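Local coordinates for oligogalacturonate lyase (Vibrio parahaemolyticus RIMD 2210633, PDB 3C5M), which probably cleaves short oligogalacturonides derived from pectin by a lyase reaction and binds a manganese ion within its seven-bladed beta-propeller, at residues Ser339-Val344 with Gln350-His355. Residues are numbered along the deposited sequence; the frame is centred on the assembly and turned at random.
Sequences STSWDV and QITHPH. With MN (manganese (II) ion), chain D.
Trp342 meets His353 and Pro354 within one long loop of the seven-bladed beta-propeller, between strands 334-337 and 357-358. His353 can be followed outward from CB. CB lies over one face of the His355 ring, toward its rim. CG is anti to the carbonyl carbon (chi1 -69°), which turns the ring back toward Trp342, and it approaches Trp342 CZ3. His353 ND1 binds manganese at 2.2 Å. On the other branch from CG, His353 CD2 lies 3.7 Å from Trp342 CE3. At the ring end, His353 NE2 is 4.1 Å from the same Trp342 CE3. The indole edge points at this imidazole face in an offset edge-to-face pair, planes at 61°. Gln350 CA lies over the centre of the opposite face, while Trp342 sits toward the rim. Gln350 OE1, His355 NE2 and a water also bind the metal, and His287 from strand 285-290 completes the set. A type I turn from Gln350 to His353 brings these two ligands together. Trp342 CH2 packs on Pro354 CD at 3.7 Å, and Thr340 CG2 lies over one indole face, toward its rim. Thr352 OG1 donates to Ser341 O from above the carbonyl plane. Thr340 OG1 donates to Thr352 O at 2.9 Å, in the carbonyl plane.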
loop_
_atom_site.group_PDB
_atom_site.type_symbol
_atom_site.label_atom_id
_atom_site.label_comp_id
_atom_site.label_asym_id
_atom_site.label_seq_id
_atom_site.Cartn_x
_atom_site.Cartn_y
_atom_site.Cartn_z
ATOM N N SER A 339 14.953 2.494 11.600
ATOM C CA SER A 339 14.943 2.021 12.989
ATOM C C SER A 339 13.557 2.006 13.605
ATOM O O SER A 339 13.288 2.735 14.559
ATOM C CB SER A 339 15.853 2.898 13.863
ATOM O OG SER A 339 17.211 2.811 13.462
ATOM N N THR A 340 12.677 1.170 13.077
ATOM C CA THR A 340 11.334 1.110 13.616
ATOM C C THR A 340 11.170 -0.126 14.494
ATOM O O THR A 340 11.778 -1.163 14.238
ATOM C CB THR A 340 10.280 1.080 12.481
ATOM O OG1 THR A 340 8.967 1.231 13.036
ATOM C CG2 THR A 340 10.347 -0.241 11.720
ATOM N N SER A 341 10.364 0.006 15.540
ATOM C CA SER A 341 10.072 -1.091 16.462
ATOM C C SER A 341 8.790 -1.686 15.929
ATOM O O SER A 341 7.714 -1.187 16.245
ATOM C CB SER A 341 9.779 -0.546 17.855
ATOM O OG SER A 341 8.550 0.186 17.854
ATOM N N TRP A 342 8.881 -2.742 15.139
ATOM C CA TRP A 342 7.680 -3.327 14.560
ATOM C C TRP A 342 6.578 -3.731 15.544
ATOM O O TRP A 342 5.871 -4.713 15.324
ATOM C CB TRP A 342 8.073 -4.516 13.699
ATOM C CG TRP A 342 9.147 -4.172 12.730
ATOM C CD1 TRP A 342 10.475 -3.996 13.001
ATOM C CD2 TRP A 342 8.992 -3.963 11.325
ATOM N NE1 TRP A 342 11.158 -3.696 11.846
ATOM C CE2 TRP A 342 10.272 -3.669 10.805
ATOM C CE3 TRP A 342 7.894 -3.995 10.453
ATOM C CZ2 TRP A 342 10.486 -3.415 9.452
ATOM C CZ3 TRP A 342 8.105 -3.741 9.108
ATOM C CH2 TRP A 342 9.395 -3.454 8.619
ATOM N N ASP A 343 6.420 -2.959 16.615
ATOM C CA ASP A 343 5.413 -3.224 17.639
ATOM C C ASP A 343 4.000 -2.998 17.133
ATOM O O ASP A 343 3.783 -2.306 16.147
ATOM C CB ASP A 343 5.658 -2.323 18.849
ATOM C CG ASP A 343 6.944 -2.654 19.575
ATOM O OD1 ASP A 343 7.324 -1.871 20.470
ATOM O OD2 ASP A 343 7.564 -3.696 19.259
ATOM N N VAL A 344 3.039 -3.594 17.821
ATOM C CA VAL A 344 1.650 -3.435 17.446
ATOM C C VAL A 344 0.983 -2.482 18.420
ATOM O O VAL A 344 0.822 -2.795 19.595
ATOM C CB VAL A 344 0.907 -4.778 17.465
ATOM C CG1 VAL A 344 1.449 -5.681 16.371
ATOM C CG2 VAL A 344 1.083 -5.443 18.814
ATOM N N GLN A 350 -0.053 -2.234 11.445
ATOM C CA GLN A 350 0.491 -1.493 10.317
ATOM C C GLN A 350 1.032 -0.089 10.586
ATOM O O GLN A 350 1.947 0.344 9.893
ATOM C CB GLN A 350 -0.543 -1.419 9.174
ATOM C CG GLN A 350 -0.903 -2.754 8.493
ATOM C CD GLN A 350 0.259 -3.411 7.729
ATOM O OE1 GLN A 350 0.910 -2.789 6.884
ATOM N NE2 GLN A 350 0.504 -4.686 8.021
ATOM N N ILE A 351 0.497 0.637 11.565
ATOM C CA ILE A 351 0.991 2.006 11.813
ATOM C C ILE A 351 2.490 2.076 11.951
ATOM O O ILE A 351 3.127 3.057 11.563
ATOM C CB ILE A 351 0.433 2.615 13.099
ATOM C CG1 ILE A 351 0.003 1.500 14.041
ATOM C CG2 ILE A 351 -0.686 3.586 12.782
ATOM C CD1 ILE A 351 -0.762 2.020 15.218
ATOM N N THR A 352 3.038 1.005 12.498
ATOM C CA THR A 352 4.455 0.916 12.768
ATOM C C THR A 352 5.294 0.569 11.531
ATOM O O THR A 352 6.512 0.709 11.547
ATOM C CB THR A 352 4.666 -0.087 13.935
ATOM O OG1 THR A 352 6.054 -0.212 14.216
ATOM C CG2 THR A 352 4.077 -1.457 13.586
ATOM N N HIS A 353 4.644 0.147 10.451
ATOM C CA HIS A 353 5.371 -0.188 9.226
ATOM C C HIS A 353 5.886 1.052 8.485
ATOM O O HIS A 353 5.170 2.045 8.317
ATOM C CB HIS A 353 4.479 -0.999 8.273
ATOM C CG HIS A 353 4.164 -2.383 8.757
ATOM N ND1 HIS A 353 3.600 -3.345 7.943
ATOM C CD2 HIS A 353 4.330 -2.965 9.966
ATOM C CE1 HIS A 353 3.434 -4.459 8.631
ATOM N NE2 HIS A 353 3.868 -4.257 9.862
ATOM N N PRO A 354 7.144 1.010 8.039
ATOM C CA PRO A 354 7.725 2.142 7.313
ATOM C C PRO A 354 6.980 2.441 6.008
ATOM O O PRO A 354 6.723 3.603 5.694
ATOM C CB PRO A 354 9.162 1.691 7.061
ATOM C CG PRO A 354 9.440 0.780 8.244
ATOM C CD PRO A 354 8.166 -0.006 8.339
ATOM N N HIS A 355 6.631 1.387 5.265
ATOM C CA HIS A 355 5.923 1.516 3.979
ATOM C C HIS A 355 6.586 2.552 3.081
ATOM O O HIS A 355 5.953 3.503 2.621
ATOM C CB HIS A 355 4.454 1.894 4.219
ATOM C CG HIS A 355 3.660 0.804 4.860
ATOM N ND1 HIS A 355 2.536 1.047 5.615
ATOM C CD2 HIS A 355 3.848 -0.537 4.882
ATOM C CE1 HIS A 355 2.068 -0.098 6.080
ATOM N NE2 HIS A 355 2.848 -1.074 5.648
HETATM MN MN MN D . 2.904 -3.228 5.846
HETATM O O HOH W 1 2.471 -5.441 5.972
#